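Local atomic coordinates of 6-aminohexanoate-dimer hydrolase (Bacillus anthracis, PDB entry 4GB7), a protein that probably hydrolyses the amide bond of 6-aminohexanoate dimers or related substrates, and belongs to the beta-lactamase family. Residues A148-L153 against W259-I264; I159-T164 against A180-L185. One frame throughout, in Å; residues are numbered along the deposited sequence.

Contact 1 (A148-L153 against W259-I264); sequences AIIQSL and WIIRTI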
ATOM      1  N   ALA A 148      -3.394   6.104   8.508  1.00 17.15           N
ATOM      2  CA  ALA A 148      -4.746   6.344   9.013  1.00 18.39           C
ATOM      3  C   ALA A 148      -4.812   6.238  10.522  1.00 17.14           C
ATOM      4  O   ALA A 148      -5.480   7.065  11.160  1.00 19.28           O
ATOM      5  CB  ALA A 148      -5.715   5.366   8.380  1.00 17.34           C
ATOM      6  N   ILE A 149      -4.139   5.223  11.082  1.00 16.82           N
ATOM      7  CA  ILE A 149      -4.134   4.989  12.536  1.00 16.47           C
ATOM      8  C   ILE A 149      -3.325   6.071  13.222  1.00 16.89           C
ATOM      9  O   ILE A 149      -3.739   6.556  14.307  1.00 19.39           O
ATOM     10  CB  ILE A 149      -3.659   3.555  12.940  1.00 18.49           C
ATOM     11  CG1 ILE A 149      -4.649   2.526  12.330  1.00 20.98           C
ATOM     12  CG2 ILE A 149      -3.548   3.402  14.470  1.00 18.26           C
ATOM     13  CD1 ILE A 149      -4.139   1.098  12.271  1.00 25.00           C
ATOM     14  N   ILE A 150      -2.192   6.464  12.636  1.00 17.84           N
ATOM     15  CA  ILE A 150      -1.452   7.599  13.196  1.00 16.97           C
ATOM     16  C   ILE A 150      -2.306   8.869  13.303  1.00 18.05           C
ATOM     17  O   ILE A 150      -2.346   9.557  14.368  1.00 19.22           O
ATOM     18  CB  ILE A 150      -0.177   7.912  12.397  1.00 17.96           C
ATOM     19  CG1 ILE A 150       0.892   6.825  12.680  1.00 16.97           C
ATOM     20  CG2 ILE A 150       0.368   9.308  12.760  1.00 17.74           C
ATOM     21  CD1 ILE A 150       1.518   6.773  14.078  1.00 18.93           C
ATOM     22  N   GLN A 151      -3.041   9.152  12.244  1.00 19.07           N
ATOM     23  CA  GLN A 151      -3.926  10.338  12.215  1.00 18.45           C
ATOM     24  C   GLN A 151      -5.005  10.231  13.292  1.00 18.40           C
ATOM     25  O   GLN A 151      -5.304  11.223  13.989  1.00 20.57           O
ATOM     26  CB  GLN A 151      -4.563  10.536  10.850  1.00 19.60           C
ATOM     27  CG  GLN A 151      -5.158  11.929  10.632  1.00 20.88           C
ATOM     28  CD  GLN A 151      -4.081  13.000  10.676  1.00 24.92           C
ATOM     29  OE1 GLN A 151      -3.012  12.857  10.062  1.00 24.09           O
ATOM     30  NE2 GLN A 151      -4.323  14.050  11.437  1.00 23.05           N
ATOM     31  N   SER A 152      -5.574   9.028  13.442  1.00 19.36           N
ATOM     32  CA  SER A 152      -6.610   8.775  14.473  1.00 17.56           C
ATOM     33  C   SER A 152      -6.018   9.023  15.858  1.00 20.34           C
ATOM     34  O   SER A 152      -6.627   9.699  16.667  1.00 22.15           O
ATOM     35  CB  SER A 152      -7.164   7.355  14.396  1.00 21.48           C
ATOM     36  OG  SER A 152      -7.668   7.114  13.098  1.00 22.55           O
ATOM     37  N   LEU A 153      -4.850   8.451  16.138  1.00 18.22           N
ATOM     38  CA  LEU A 153      -4.236   8.632  17.452  1.00 18.91           C
ATOM     39  C   LEU A 153      -3.895  10.070  17.761  1.00 18.99           C
ATOM     40  O   LEU A 153      -4.023  10.538  18.939  1.00 19.34           O
ATOM     41  CB  LEU A 153      -2.999   7.736  17.580  1.00 20.69           C
ATOM     42  CG  LEU A 153      -3.209   6.229  17.671  1.00 21.08           C
ATOM     43  CD1 LEU A 153      -1.893   5.526  17.412  1.00 25.72           C
ATOM     44  CD2 LEU A 153      -3.755   5.822  19.018  1.00 23.61           C
ATOM     45  N   TRP A 259       5.766   1.220  14.915  1.00 18.61           N
ATOM     46  CA  TRP A 259       6.337   0.990  16.226  1.00 17.26           C
ATOM     47  C   TRP A 259       5.716   1.913  17.244  1.00 17.88           C
ATOM     48  O   TRP A 259       5.352   1.487  18.325  1.00 19.40           O
ATOM     49  CB  TRP A 259       7.855   1.153  16.165  1.00 19.05           C
ATOM     50  CG  TRP A 259       8.647   0.620  17.315  1.00 19.71           C
ATOM     51  CD1 TRP A 259       8.196   0.048  18.514  1.00 19.21           C
ATOM     52  CD2 TRP A 259      10.093   0.551  17.372  1.00 20.18           C
ATOM     53  NE1 TRP A 259       9.260  -0.359  19.298  1.00 21.81           N
ATOM     54  CE2 TRP A 259      10.439  -0.050  18.669  1.00 22.01           C
ATOM     55  CE3 TRP A 259      11.109   0.928  16.512  1.00 20.59           C
ATOM     56  CZ2 TRP A 259      11.749  -0.279  19.033  1.00 23.69           C
ATOM     57  CZ3 TRP A 259      12.429   0.700  16.889  1.00 22.24           C
ATOM     58  CH2 TRP A 259      12.741   0.120  18.130  1.00 24.10           C
ATOM     59  N   ILE A 260       5.469   3.153  16.859  1.00 17.47           N
ATOM     60  CA  ILE A 260       4.768   4.093  17.716  1.00 19.71           C
ATOM     61  C   ILE A 260       3.341   3.615  18.025  1.00 19.14           C
ATOM     62  O   ILE A 260       2.913   3.614  19.185  1.00 20.11           O
ATOM     63  CB  ILE A 260       4.733   5.498  17.097  1.00 18.96           C
ATOM     64  CG1 ILE A 260       6.165   6.058  17.007  1.00 18.22           C
ATOM     65  CG2 ILE A 260       3.848   6.453  17.892  1.00 21.43           C
ATOM     66  CD1 ILE A 260       6.306   7.305  16.184  1.00 20.50           C
ATOM     67  N   ILE A 261       2.616   3.175  16.999  1.00 17.51           N
ATOM     68  CA  ILE A 261       1.272   2.620  17.217  1.00 17.53           C
ATOM     69  C   ILE A 261       1.303   1.528  18.292  1.00 18.17           C
ATOM     70  O   ILE A 261       0.475   1.524  19.230  1.00 20.50           O
ATOM     71  CB  ILE A 261       0.667   2.083  15.913  1.00 17.80           C
ATOM     72  CG1 ILE A 261       0.407   3.237  14.927  1.00 17.36           C
ATOM     73  CG2 ILE A 261      -0.645   1.309  16.158  1.00 20.06           C
ATOM     74  CD1 ILE A 261       0.048   2.808  13.527  1.00 18.82           C
ATOM     75  N   ARG A 262       2.222   0.581  18.137  1.00 18.94           N
ATOM     76  CA  ARG A 262       2.282  -0.571  19.030  1.00 18.01           C
ATOM     77  C   ARG A 262       2.611  -0.127  20.439  1.00 20.05           C
ATOM     78  O   ARG A 262       2.008  -0.576  21.397  1.00 20.52           O
ATOM     79  CB  ARG A 262       3.294  -1.578  18.545  1.00 19.46           C
ATOM     80  CG  ARG A 262       3.008  -2.252  17.198  1.00 19.86           C
ATOM     81  CD  ARG A 262       4.188  -3.083  16.734  1.00 20.40           C
ATOM     82  NE  ARG A 262       4.000  -3.531  15.352  1.00 20.12           N
ATOM     83  CZ  ARG A 262       4.680  -3.095  14.293  1.00 20.29           C
ATOM     84  NH1 ARG A 262       5.753  -2.306  14.421  1.00 20.34           N
ATOM     85  NH2 ARG A 262       4.395  -3.558  13.090  1.00 20.63           N
ATOM     86  N   THR A 263       3.580   0.756  20.561  1.00 19.56           N
ATOM     87  CA  THR A 263       3.991   1.240  21.865  1.00 20.41           C
ATOM     88  C   THR A 263       2.901   2.008  22.582  1.00 21.83           C
ATOM     89  O   THR A 263       2.653   1.779  23.806  1.00 22.09           O
ATOM     90  CB  THR A 263       5.256   2.103  21.740  1.00 22.84           C
ATOM     91  OG1 THR A 263       6.310   1.296  21.222  1.00 25.94           O
ATOM     92  CG2 THR A 263       5.700   2.641  23.115  1.00 24.96           C
ATOM     93  N   ILE A 264       2.298   2.965  21.871  1.00 20.25           N
ATOM     94  CA  ILE A 264       1.163   3.758  22.449  1.00 20.97           C
ATOM     95  C   ILE A 264      -0.047   2.899  22.873  1.00 19.99           C
ATOM     96  O   ILE A 264      -0.587   3.060  23.956  1.00 22.50           O
ATOM     97  CB  ILE A 264       0.732   4.905  21.522  1.00 20.83           C
ATOM     98  CG1 ILE A 264       1.858   5.950  21.397  1.00 24.34           C
ATOM     99  CG2 ILE A 264      -0.607   5.520  21.940  1.00 22.98           C
ATOM    100  CD1 ILE A 264       2.046   6.858  22.582  1.00 25.17           C
TER

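Contact 2 (I159-T164 against A180-L185); sequences IDLEKT and ATLQQL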
ATOM      1  N   ILE A 159      -0.892  11.075  20.696  1.00 19.97           N
ATOM      2  CA  ILE A 159       0.405  11.436  20.122  1.00 16.97           C
ATOM      3  C   ILE A 159       0.270  12.839  19.492  1.00 19.34           C
ATOM      4  O   ILE A 159      -0.839  13.330  19.199  1.00 21.07           O
ATOM      5  CB  ILE A 159       0.877  10.425  19.052  1.00 19.11           C
ATOM      6  CG1 ILE A 159      -0.053  10.366  17.863  1.00 23.10           C
ATOM      7  CG2 ILE A 159       1.124   9.024  19.650  1.00 21.57           C
ATOM      8  CD1 ILE A 159       0.309   9.344  16.804  1.00 22.46           C
ATOM      9  N   ASP A 160       1.415  13.472  19.280  1.00 22.07           N
ATOM     10  CA  ASP A 160       1.528  14.778  18.683  1.00 20.11           C
ATOM     11  C   ASP A 160       2.415  14.617  17.463  1.00 23.05           C
ATOM     12  O   ASP A 160       3.580  14.216  17.591  1.00 22.24           O
ATOM     13  CB  ASP A 160       2.182  15.698  19.696  1.00 20.06           C
ATOM     14  CG  ASP A 160       2.280  17.147  19.238  1.00 23.60           C
ATOM     15  OD1 ASP A 160       2.324  17.451  18.053  1.00 27.17           O
ATOM     16  OD2 ASP A 160       2.411  18.012  20.134  1.00 27.60           O
ATOM     17  N   LEU A 161       1.858  14.931  16.301  1.00 20.53           N
ATOM     18  CA  LEU A 161       2.551  14.750  15.044  1.00 20.66           C
ATOM     19  C   LEU A 161       3.799  15.642  14.887  1.00 20.30           C
ATOM     20  O   LEU A 161       4.658  15.380  14.075  1.00 22.32           O
ATOM     21  CB  LEU A 161       1.586  14.936  13.891  1.00 21.29           C
ATOM     22  CG  LEU A 161       0.447  13.925  13.781  1.00 24.64           C
ATOM     23  CD1 LEU A 161      -0.435  14.218  12.572  1.00 26.27           C
ATOM     24  CD2 LEU A 161       0.980  12.507  13.691  1.00 31.20           C
ATOM     25  N   GLU A 162       3.918  16.664  15.723  1.00 20.08           N
ATOM     26  CA  GLU A 162       5.063  17.562  15.663  1.00 21.69           C
ATOM     27  C   GLU A 162       6.161  17.180  16.653  1.00 22.53           C
ATOM     28  O   GLU A 162       7.228  17.814  16.675  1.00 24.50           O
ATOM     29  CB  GLU A 162       4.600  19.014  15.879  1.00 26.61           C
ATOM     30  CG  GLU A 162       3.795  19.595  14.726  1.00 31.73           C
ATOM     31  CD  GLU A 162       4.420  19.375  13.345  1.00 29.79           C
ATOM     32  OE1 GLU A 162       5.653  19.542  13.206  1.00 31.12           O
ATOM     33  OE2 GLU A 162       3.678  19.033  12.384  1.00 35.01           O
ATOM     34  N   LYS A 163       5.908  16.147  17.468  1.00 20.27           N
ATOM     35  CA  LYS A 163       6.943  15.571  18.306  1.00 20.41           C
ATOM     36  C   LYS A 163       7.791  14.567  17.520  1.00 21.46           C
ATOM     37  O   LYS A 163       7.377  14.068  16.446  1.00 22.02           O
ATOM     38  CB  LYS A 163       6.312  14.975  19.565  1.00 22.89           C
ATOM     39  CG  LYS A 163       5.798  16.045  20.506  1.00 21.27           C
ATOM     40  CD  LYS A 163       5.248  15.451  21.786  1.00 24.49           C
ATOM     41  CE  LYS A 163       4.731  16.566  22.670  1.00 23.62           C
ATOM     42  NZ  LYS A 163       4.194  16.047  23.973  1.00 22.83           N
ATOM     43  N   THR A 164       8.986  14.299  18.031  1.00 21.86           N
ATOM     44  CA  THR A 164       9.913  13.367  17.420  1.00 22.38           C
ATOM     45  C   THR A 164       9.511  11.940  17.740  1.00 20.90           C
ATOM     46  O   THR A 164       8.940  11.648  18.779  1.00 19.50           O
ATOM     47  CB  THR A 164      11.360  13.556  17.940  1.00 21.53           C
ATOM     48  OG1 THR A 164      11.394  13.411  19.368  1.00 23.08           O
ATOM     49  CG2 THR A 164      11.930  14.916  17.509  1.00 25.71           C
ATOM     50  N   ALA A 180      13.370  12.348  13.543  1.00 22.95           N
ATOM     51  CA  ALA A 180      12.311  12.862  12.691  1.00 19.67           C
ATOM     52  C   ALA A 180      11.035  13.058  13.478  1.00 18.07           C
ATOM     53  O   ALA A 180      10.704  12.252  14.357  1.00 21.50           O
ATOM     54  CB  ALA A 180      12.039  11.879  11.566  1.00 18.88           C
ATOM     55  N   THR A 181      10.281  14.081  13.116  1.00 18.62           N
ATOM     56  CA  THR A 181       8.938  14.239  13.678  1.00 19.77           C
ATOM     57  C   THR A 181       8.016  13.228  13.036  1.00 19.32           C
ATOM     58  O   THR A 181       8.297  12.717  11.941  1.00 20.13           O
ATOM     59  CB  THR A 181       8.309  15.641  13.475  1.00 17.34           C
ATOM     60  OG1 THR A 181       8.093  15.890  12.075  1.00 22.02           O
ATOM     61  CG2 THR A 181       9.141  16.778  14.115  1.00 21.76           C
ATOM     62  N   LEU A 182       6.901  12.962  13.705  1.00 19.82           N
ATOM     63  CA  LEU A 182       5.922  12.048  13.152  1.00 19.98           C
ATOM     64  C   LEU A 182       5.421  12.543  11.793  1.00 18.47           C
ATOM     65  O   LEU A 182       5.258  11.731  10.869  1.00 20.82           O
ATOM     66  CB  LEU A 182       4.759  11.827  14.094  1.00 20.68           C
ATOM     67  CG  LEU A 182       5.009  10.783  15.164  1.00 22.41           C
ATOM     68  CD1 LEU A 182       6.206  11.086  16.057  1.00 25.05           C
ATOM     69  CD2 LEU A 182       3.743  10.576  15.979  1.00 23.69           C
ATOM     70  N   GLN A 183       5.167  13.845  11.682  1.00 18.58           N
ATOM     71  CA  GLN A 183       4.734  14.450  10.440  1.00 19.50           C
ATOM     72  C   GLN A 183       5.751  14.239   9.312  1.00 19.11           C
ATOM     73  O   GLN A 183       5.359  13.906   8.187  1.00 19.82           O
ATOM     74  CB  GLN A 183       4.340  15.929  10.621  1.00 21.66           C
ATOM     75  CG  GLN A 183       3.595  16.481   9.400  1.00 21.37           C
ATOM     76  CD  GLN A 183       2.286  15.745   9.125  1.00 19.23           C
ATOM     77  OE1 GLN A 183       1.419  15.663   9.975  1.00 22.38           O
ATOM     78  NE2 GLN A 183       2.136  15.226   7.913  1.00 20.64           N
ATOM     79  N   GLN A 184       7.034  14.428   9.608  1.00 22.20           N
ATOM     80  CA  GLN A 184       8.115  14.124   8.635  1.00 21.50           C
ATOM     81  C   GLN A 184       8.091  12.695   8.146  1.00 19.03           C
ATOM     82  O   GLN A 184       8.277  12.423   6.932  1.00 19.92           O
ATOM     83  CB  GLN A 184       9.485  14.539   9.198  1.00 20.52           C
ATOM     84  CG  GLN A 184       9.586  16.059   9.231  1.00 19.24           C
ATOM     85  CD  GLN A 184      10.735  16.579  10.135  1.00 22.05           C
ATOM     86  OE1 GLN A 184      11.358  15.803  10.932  1.00 20.89           O
ATOM     87  NE2 GLN A 184      11.000  17.873  10.048  1.00 26.09           N
ATOM     88  N   LEU A 185       7.851  11.773   9.071  1.00 18.68           N
ATOM     89  CA  LEU A 185       7.716  10.347   8.726  1.00 20.00           C
ATOM     90  C   LEU A 185       6.492  10.122   7.830  1.00 18.49           C
ATOM     91  O   LEU A 185       6.579   9.442   6.740  1.00 18.07           O
ATOM     92  CB  LEU A 185       7.654   9.487   9.991  1.00 20.46           C
ATOM     93  CG  LEU A 185       8.896   9.443  10.863  1.00 18.65           C
ATOM     94  CD1 LEU A 185       8.589   8.956  12.278  1.00 20.71           C
ATOM     95  CD2 LEU A 185      10.016   8.587  10.294  1.00 18.69           C
TER
HETATM   96  O   HOH W   1       7.179  18.333  11.521  1.00 25.13           O
HETATM   97  O   HOH W   2       1.263  17.556  11.858  1.00 32.94           O

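Contact 1 (A148-L153 against W259-I264)
I149, I150 and L153 meet I261 and I264 through branched aliphatic groups alone, with I260 touched marginally, by I150 CD1 at its CG2, and no flat group enters the seam. The two largest flat groups of 259-264 are engaged elsewhere: the indole of W259 stacks on the ring of Y231, while the guanidinium of R262 pairs with E297 and also bonds the hydroxyl of Y231. What meets across the gap is methyl and methylene surface, centred on I261. With CG1 anti to the carbonyl carbon (chi1 -66°) and an extended second torsion, its CD1 extends towards helix 143-155 and rests 3.8 Å from I149 CG2, close to I149 CB as well. The two isoleucine side chains cross at about a right angle, and I261 CG2 adds a second touch, 4.0 Å from I149 CG2. I150 comes at the same residue from another direction: its chain is bent at chi2 (-69°), which lays CD1 3.8 Å from I261 CG1. L153 CD1 approaches that methylene too, at 4.1 Å, so I149, I150 and L153 all bear on one side chain. L153 CD2 lies 4.3 Å from I264 CG2. The axes of 148-153 and 259-264 come within 10.4 Å and cross at 46°, a separation bridged by the long isoleucine and leucine branches. No hydrogen bond links the segments. Helix 143-155 thus packs on helix 251-265 within the helical part of the beta-lactamase fold. Helix 269-278 adjoins the seam through V273 at I149 and N272 at I261, helix 182-186 meets I150 and I260 through M186 and L182, and helix 332-338 covers A148 and Q151.

Contact 2 (I159-T164 against A180-L185)
The N-terminus of helix 182-186 docks here on a type I turn running from D160 to K163, whose carbonyls take up N-H groups of the first helical turn. L161 O accepts from Q183 N at 2.9 Å, in the carbonyl plane and on a lone pair; K163 O accepts from L182 N at 3.0 Å, nearly along the C=O axis. A single beta bridge pairs T164 with T181. The turn is braced by D160 OD1, which receives E162 N from above the carboxylate plane. On the buried side, towards I159, L182 CD2 packs 3.7 Å from I159 CD1, and L161 CD2 lies 3.9 Å from L182 CB. At the outer side E162, bent at chi2 (-48°), brings OE2 to 3.6 Å from Q183 CB, with the carboxylate and amide planes 17° apart. One water joins E162 OE2 to Q183 OE1, another E162 OE1 to T181 OG1; Q183 NE2 is held by N357 and D187. T181 OG1 accepts from Q184 N at 3.1 Å, and Q184 OE1 returns the bond by taking T181 N. Such reciprocal bonds define a capping box at the start of helix 182-186, which faces the D160-K163 turn with its own Asx turn.

Contact 1 is a largely buried, wholly apolar helix-helix seam, whereas contact 2 is partly exposed and relies on backbone hydrogen bonds, a capped helix start and bridging waters, with apolar contact confined to its inner side. Contact 2 lies between the segments of contact 1 along the chain, about 11 Å away between centres, and the two touch directly. I159 and L161 carry the continuity: L161 CD2 sits 3.4 Å from I150 CG2, I159 CD1 lies against L153 CB, and I159 CG2 is 3.6 Å from I264 CG1. The loop following helix 143-155 therefore closes over both helices of contact 1 while presenting its polar backbone to helix 182-186.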